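Local coordinates for protein HTLV-2 integrase catalytic core domain (Human T-cell leukemia virus 2, PDB 6QBT) that probably catalyses, as the magnesium-binding core domain of a retroviral integrase, the joining of viral DNA to host-cell DNA, at residues G103-E106 and R107-I111; L116-Y119 and L120-P124; G149-R152 and W153-H156. All coordinates share one frame; numbering follows the deposited sequence.

Contact 1. Residues G103-E106 and R107-I111; sequences GLVE and RTNGI
The backbone oxygen of Leu-104 is gripped twice by Thr-108, one helical turn further on. The amide N of Thr-108 reaches Leu-104 O at 3.0 Å, standing above the carbonyl plane, while its hydroxyl OG1 donates to the same oxygen at 2.6 Å. Because OG1 lies beside its own backbone N (chi1 -59°), it hangs over the preceding turn; threonine thus suits a buried helical site, its hydroxyl satisfied by the main chain while the side chain packs on Val-30. Asn-109 N makes a short, nearly straight bond to Val-105 O, 2.6 Å, and the Asn-109 amide crosses the valine branch, with OD1 3.8 Å from Val-105 CG1. At the start of the helix Arg-107 N donates to Gly-103 O at 2.8 Å. The Arg-107 chain bends back at chi3 (57°), laying one face of the guanidinium over that oxygen and Leu-104 CA; NH2 comes within 3.7 Å of Leu-104 CD1. These residues form the first two turns of helix 104-122, lying against the sheet of the RNase H-like fold. Leu-104 and Val-105 also pack on Val-30 of strand 22-31, and Val-105 touches Asp-13 of strand 9-19, a magnesium-binding residue.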
loop_
_atom_site.group_PDB
_atom_site.type_symbol
_atom_site.label_atom_id
_atom_site.label_comp_id
_atom_site.label_asym_id
_atom_site.label_seq_id
_atom_site.Cartn_x
_atom_site.Cartn_y
_atom_site.Cartn_z
ATOM N N GLY A 103 8.604 -20.794 20.042
ATOM C CA GLY A 103 7.247 -20.177 20.081
ATOM C C GLY A 103 7.006 -19.110 19.002
ATOM O O GLY A 103 7.905 -18.350 18.686
ATOM N N LEU A 104 5.803 -19.062 18.424
ATOM C CA LEU A 104 5.557 -18.334 17.150
ATOM C C LEU A 104 5.943 -16.848 17.148
ATOM O O LEU A 104 6.558 -16.365 16.193
ATOM C CB LEU A 104 4.105 -18.463 16.677
ATOM C CG LEU A 104 3.821 -17.824 15.299
ATOM C CD1 LEU A 104 4.698 -18.459 14.214
ATOM C CD2 LEU A 104 2.339 -17.892 14.947
ATOM N N VAL A 105 5.553 -16.126 18.189
ATOM C CA VAL A 105 5.808 -14.701 18.205
ATOM C C VAL A 105 7.291 -14.478 18.486
ATOM O O VAL A 105 7.923 -13.718 17.743
ATOM C CB VAL A 105 4.933 -13.928 19.201
ATOM C CG1 VAL A 105 5.198 -12.430 19.059
ATOM C CG2 VAL A 105 3.463 -14.221 18.943
ATOM N N GLU A 106 7.829 -15.162 19.508
ATOM C CA GLU A 106 9.256 -15.059 19.886
ATOM C C GLU A 106 10.192 -15.374 18.728
ATOM O O GLU A 106 11.162 -14.674 18.485
ATOM C CB GLU A 106 9.612 -15.997 21.041
ATOM C CG GLU A 106 9.270 -15.474 22.426
ATOM C CD GLU A 106 9.905 -16.294 23.538
ATOM O OE1 GLU A 106 10.049 -17.543 23.380
ATOM O OE2 GLU A 106 10.258 -15.683 24.576
ATOM N N ARG A 107 9.887 -16.454 18.038
ATOM C CA ARG A 107 10.656 -16.889 16.926
ATOM C C ARG A 107 10.500 -15.841 15.810
ATOM O O ARG A 107 11.507 -15.464 15.197
ATOM C CB ARG A 107 10.196 -18.282 16.523
ATOM C CG ARG A 107 10.912 -18.872 15.330
ATOM C CD ARG A 107 10.541 -20.336 15.052
ATOM N NE ARG A 107 9.096 -20.532 14.862
ATOM C CZ ARG A 107 8.241 -20.962 15.801
ATOM N NH1 ARG A 107 8.648 -21.269 17.047
ATOM N NH2 ARG A 107 6.952 -21.085 15.488
ATOM N N THR A 108 9.278 -15.339 15.573
ATOM C CA THR A 108 9.078 -14.286 14.594
ATOM C C THR A 108 9.798 -12.957 14.976
ATOM O O THR A 108 10.437 -12.335 14.131
ATOM C CB THR A 108 7.582 -14.009 14.329
ATOM O OG1 THR A 108 6.955 -15.207 13.859
ATOM C CG2 THR A 108 7.426 -12.920 13.258
ATOM N N ASN A 109 9.716 -12.555 16.242
ATOM C CA ASN A 109 10.510 -11.433 16.761
ATOM C C ASN A 109 11.967 -11.566 16.392
ATOM O O ASN A 109 12.559 -10.617 15.874
ATOM C CB ASN A 109 10.432 -11.337 18.280
ATOM C CG ASN A 109 9.054 -10.914 18.783
ATOM O OD1 ASN A 109 8.212 -10.422 18.026
ATOM N ND2 ASN A 109 8.830 -11.085 20.079
ATOM N N GLY A 110 12.529 -12.744 16.644
ATOM C CA GLY A 110 13.950 -13.004 16.415
ATOM C C GLY A 110 14.307 -12.906 14.946
ATOM O O GLY A 110 15.341 -12.363 14.586
ATOM N N ILE A 111 13.435 -13.400 14.080
ATOM C CA ILE A 111 13.715 -13.345 12.652
ATOM C C ILE A 111 13.630 -11.874 12.168
ATOM O O ILE A 111 14.514 -11.381 11.412
ATOM C CB ILE A 111 12.769 -14.283 11.864
ATOM C CG1 ILE A 111 13.018 -15.739 12.289
ATOM C CG2 ILE A 111 12.967 -14.121 10.355
ATOM C CD1 ILE A 111 11.843 -16.650 12.044
#

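Contact 2. Residues L116-Y119 and L120-P124; sequences LNKY and LLDCP
Bends at chi2 (-132°) and chi4 in Lys-118 curl its chain forward, while Asp-122, with CG beside its own backbone N (chi1 -69°), holds its carboxylate over the turn before. The two side chains meet in an i to i+4 salt bridge near the C-terminal end of helix 104-122: Lys-118 NZ donates a weak hydrogen bond to Asp-122 OD2 at 3.1 Å, and CE lies alongside that oxygen at 3.2 Å. The long, flexible lysine can span one turn to the short acid. In the backbone of the same turn, Asp-122 N bonds to Lys-118 O at 3.0 Å, and Leu-120 N to Leu-116 O at the same length. The helix ends here: the bond from Cys-123 N to Tyr-119 O is long and weak, and Cys-123 is the first residue to leave helical geometry. On the apolar flank Leu-116 CG and Leu-120 CD1 lie 4.4 Å apart, leucines fitting where both side chains also meet Ala-131 and Tyr-17. Asn-117 OD1 is hydrogen-bonded to Tyr-17 OH, and Tyr-119 OH to Thr-138 OG1 of helix 128-142, while the Tyr-119 side chain also packs on Leu-55 of the second subunit. Cys-123 SG forms a disulfide with Cys-48 SG of that subunit.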
loop_
_atom_site.group_PDB
_atom_site.type_symbol
_atom_site.label_atom_id
_atom_site.label_comp_id
_atom_site.label_asym_id
_atom_site.label_seq_id
_atom_site.Cartn_x
_atom_site.Cartn_y
_atom_site.Cartn_z
ATOM N N LEU A 116 16.162 -6.800 10.522
ATOM C CA LEU A 116 16.291 -5.394 10.908
ATOM C C LEU A 116 17.757 -4.981 11.156
ATOM O O LEU A 116 18.215 -3.952 10.635
ATOM C CB LEU A 116 15.447 -5.146 12.161
ATOM C CG LEU A 116 15.222 -3.762 12.742
ATOM C CD1 LEU A 116 14.474 -2.876 11.765
ATOM C CD2 LEU A 116 14.396 -3.897 14.004
ATOM N N ASN A 117 18.497 -5.785 11.916
ATOM C CA ASN A 117 19.929 -5.522 12.130
ATOM C C ASN A 117 20.751 -5.566 10.845
ATOM O O ASN A 117 21.629 -4.729 10.633
ATOM C CB ASN A 117 20.527 -6.504 13.139
ATOM C CG ASN A 117 19.992 -6.296 14.544
ATOM O OD1 ASN A 117 19.504 -5.223 14.893
ATOM N ND2 ASN A 117 20.085 -7.321 15.359
ATOM N N LYS A 118 20.461 -6.531 9.986
ATOM C CA LYS A 118 21.194 -6.667 8.741
ATOM C C LYS A 118 20.950 -5.437 7.872
ATOM O O LYS A 118 21.889 -4.845 7.355
ATOM C CB LYS A 118 20.769 -7.929 8.032
ATOM C CG LYS A 118 21.606 -8.247 6.798
ATOM C CD LYS A 118 20.719 -8.592 5.594
ATOM C CE LYS A 118 21.498 -8.632 4.278
ATOM N NZ LYS A 118 20.600 -8.188 3.161
ATOM N N TYR A 119 19.690 -5.024 7.743
ATOM C CA TYR A 119 19.374 -3.831 6.951
ATOM C C TYR A 119 19.951 -2.524 7.542
ATOM O O TYR A 119 20.314 -1.613 6.787
ATOM C CB TYR A 119 17.855 -3.711 6.693
ATOM C CG TYR A 119 17.361 -4.671 5.625
ATOM C CD1 TYR A 119 17.843 -4.602 4.305
ATOM C CD2 TYR A 119 16.405 -5.646 5.926
ATOM C CE1 TYR A 119 17.395 -5.486 3.331
ATOM C CE2 TYR A 119 15.958 -6.536 4.959
ATOM C CZ TYR A 119 16.456 -6.453 3.669
ATOM O OH TYR A 119 15.994 -7.350 2.736
ATOM N N LEU A 120 20.044 -2.426 8.868
ATOM C CA LEU A 120 20.662 -1.237 9.473
ATOM C C LEU A 120 22.125 -1.134 9.093
ATOM O O LEU A 120 22.559 -0.082 8.684
ATOM C CB LEU A 120 20.489 -1.206 10.994
ATOM C CG LEU A 120 19.034 -0.970 11.435
ATOM C CD1 LEU A 120 18.902 -1.294 12.912
ATOM C CD2 LEU A 120 18.563 0.448 11.157
ATOM N N LEU A 121 22.855 -2.243 9.162
ATOM C CA LEU A 121 24.279 -2.268 8.773
ATOM C C LEU A 121 24.557 -2.094 7.263
ATOM O O LEU A 121 25.577 -1.506 6.892
ATOM C CB LEU A 121 24.938 -3.555 9.270
ATOM C CG LEU A 121 24.928 -3.748 10.794
ATOM C CD1 LEU A 121 25.421 -5.151 11.123
ATOM C CD2 LEU A 121 25.745 -2.679 11.537
ATOM N N ASP A 122 23.674 -2.620 6.408
ATOM C CA ASP A 122 23.764 -2.428 4.952
ATOM C C ASP A 122 23.579 -0.952 4.549
ATOM O O ASP A 122 24.144 -0.501 3.551
ATOM C CB ASP A 122 22.680 -3.249 4.220
ATOM C CG ASP A 122 22.895 -4.779 4.282
ATOM O OD1 ASP A 122 23.980 -5.261 4.703
ATOM O OD2 ASP A 122 21.936 -5.507 3.887
ATOM N N CYS A 123 22.908 -0.240 4.920
ATOM C CA CYS A 123 22.343 1.113 4.995
ATOM C C CYS A 123 22.335 1.597 6.445
ATOM O O CYS A 123 21.266 1.839 7.022
ATOM C CB CYS A 123 20.911 1.099 4.458
ATOM S SG CYS A 123 20.736 0.131 2.955
ATOM N N PRO A 124 23.587 2.168 6.831
ATOM C CA PRO A 124 23.733 2.804 8.145
ATOM C C PRO A 124 23.254 4.252 8.152
ATOM O O PRO A 124 22.720 4.711 9.146
ATOM C CB PRO A 124 25.240 2.715 8.412
ATOM C CG PRO A 124 25.866 2.672 7.055
ATOM C CD PRO A 124 24.884 1.976 6.154
#

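Contact 3. Residues G149-R152 and W153-H156; sequences GKTR and WQIH
Thr-151 and Gln-154 clasp each other in a capping box at the start of helix 152-156. Thr-151 OG1, set between its own N and carbonyl carbon by chi1 of 65°, accepts from Gln-154 N at 3.1 Å; in return Gln-154 OE1 takes a weak bond from Thr-151 N at 3.3 Å. Threonine suits this N-cap because its short side chain brings the hydroxyl to an amide of the first turn, and glutamine is long enough for its amide oxygen to reach the cap residue's N. The extended Gln-154 chain runs obliquely over Thr-151, its CG 3.2 Å from OG1. The main chain then settles into helix, with Ile-155 N bonded to Thr-151 O at 3.1 Å and His-156 N to Arg-152 O at 2.8 Å. Before the cap, the aliphatic part of Lys-150 crosses Ile-155 at about a right angle, CB to CG1 3.8 Å. Further out, His-156 is fixed at both ring nitrogens, ND1 by Ser-34 OG and NE2 by Leu-61 O. The Trp-153 ring meets Trp-137 of helix 128-142 and its side chain touches Leu-60 and Leu-61 of helix 47-61, so the short helix 152-156 packs against both longer helices.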
loop_
_atom_site.group_PDB
_atom_site.type_symbol
_atom_site.label_atom_id
_atom_site.label_comp_id
_atom_site.label_asym_id
_atom_site.label_seq_id
_atom_site.Cartn_x
_atom_site.Cartn_y
_atom_site.Cartn_z
ATOM N N GLY A 149 8.079 -25.028 0.777
ATOM C CA GLY A 149 8.627 -24.320 -0.380
ATOM C C GLY A 149 7.911 -23.013 -0.745
ATOM O O GLY A 149 8.122 -22.496 -1.831
ATOM N N LYS A 150 7.104 -22.450 0.153
ATOM C CA LYS A 150 6.331 -21.236 -0.164
ATOM C C LYS A 150 6.689 -20.114 0.756
ATOM O O LYS A 150 7.170 -20.320 1.841
ATOM C CB LYS A 150 4.824 -21.496 -0.078
ATOM C CG LYS A 150 4.281 -22.509 -1.083
ATOM C CD LYS A 150 3.066 -23.201 -0.495
ATOM C CE LYS A 150 2.425 -24.213 -1.437
ATOM N NZ LYS A 150 1.764 -23.557 -2.602
ATOM N N THR A 151 6.425 -18.908 0.326
ATOM C CA THR A 151 6.610 -17.783 1.168
ATOM C C THR A 151 5.332 -17.629 1.976
ATOM O O THR A 151 4.283 -18.153 1.595
ATOM C CB THR A 151 6.864 -16.517 0.347
ATOM O OG1 THR A 151 5.687 -16.216 -0.413
ATOM C CG2 THR A 151 8.039 -16.728 -0.579
ATOM N N ARG A 152 5.441 -16.898 3.082
ATOM C CA ARG A 152 4.287 -16.531 3.923
ATOM C C ARG A 152 3.166 -15.866 3.121
ATOM O O ARG A 152 1.988 -16.183 3.282
ATOM C CB ARG A 152 4.744 -15.576 5.010
ATOM C CG ARG A 152 5.556 -16.249 6.085
ATOM C CD ARG A 152 6.320 -15.226 6.908
ATOM N NE ARG A 152 7.048 -15.864 8.016
ATOM C CZ ARG A 152 8.173 -16.564 7.889
ATOM N NH1 ARG A 152 8.740 -16.759 6.698
ATOM N NH2 ARG A 152 8.742 -17.088 8.964
ATOM N N TRP A 153 3.569 -14.963 2.239
ATOM C CA TRP A 153 2.679 -14.259 1.345
ATOM C C TRP A 153 1.908 -15.186 0.411
ATOM O O TRP A 153 0.727 -14.976 0.200
ATOM C CB TRP A 153 3.482 -13.249 0.515
ATOM C CG TRP A 153 2.756 -12.013 0.166
ATOM C CD1 TRP A 153 2.494 -11.540 -1.092
ATOM C CD2 TRP A 153 2.228 -11.041 1.081
ATOM N NE1 TRP A 153 1.838 -10.337 -1.014
ATOM C CE2 TRP A 153 1.646 -10.016 0.307
ATOM C CE3 TRP A 153 2.174 -10.948 2.477
ATOM C CZ2 TRP A 153 1.018 -8.909 0.883
ATOM C CZ3 TRP A 153 1.561 -9.823 3.046
ATOM C CH2 TRP A 153 0.994 -8.833 2.247
ATOM N N GLN A 154 2.585 -16.176 -0.169
ATOM C CA GLN A 154 1.940 -17.145 -1.038
ATOM C C GLN A 154 0.952 -17.991 -0.261
ATOM O O GLN A 154 -0.136 -18.235 -0.757
ATOM C CB GLN A 154 2.963 -18.054 -1.716
ATOM C CG GLN A 154 3.776 -17.349 -2.781
ATOM C CD GLN A 154 5.125 -18.010 -3.090
ATOM O OE1 GLN A 154 5.363 -19.194 -2.805
ATOM N NE2 GLN A 154 6.041 -17.211 -3.642
ATOM N N ILE A 155 1.306 -18.420 0.958
ATOM C CA ILE A 155 0.384 -19.237 1.757
ATOM C C ILE A 155 -0.787 -18.398 2.210
ATOM O O ILE A 155 -1.906 -18.879 2.231
ATOM C CB ILE A 155 1.058 -19.915 2.958
ATOM C CG1 ILE A 155 2.075 -20.946 2.453
ATOM C CG2 ILE A 155 0.038 -20.669 3.830
ATOM C CD1 ILE A 155 2.942 -21.532 3.535
ATOM N N HIS A 156 -0.532 -17.145 2.556
ATOM C CA HIS A 156 -1.561 -16.302 3.140
ATOM C C HIS A 156 -2.615 -15.835 2.150
ATOM O O HIS A 156 -3.778 -15.818 2.512
ATOM C CB HIS A 156 -0.935 -15.072 3.824
ATOM C CG HIS A 156 -1.829 -14.425 4.827
ATOM N ND1 HIS A 156 -2.038 -14.961 6.077
ATOM C CD2 HIS A 156 -2.583 -13.306 4.761
ATOM C CE1 HIS A 156 -2.877 -14.193 6.741
ATOM N NE2 HIS A 156 -3.231 -13.184 5.964
#

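Overall arrangement
The three contacts follow one another along the chain of this RNase H-like catalytic core. Contacts 1 and 2 mark the two ends of a single helix, 104-122, with centres about 19 Å apart: the first end leans on the sheet near the magnesium ion, the other reaches the second subunit. Helix 128-142 comes next in the chain, and contact 3 starts the last modelled helix, 152-156. Its centre lies about 17 Å from that of contact 1 and about 25 Å from that of contact 2, and none of the three touches another. One long helix thus links the metal-binding region to a subunit interface, while contact 3 lies at the C-terminal end of the modelled chain, against helices 128-142 and 47-61.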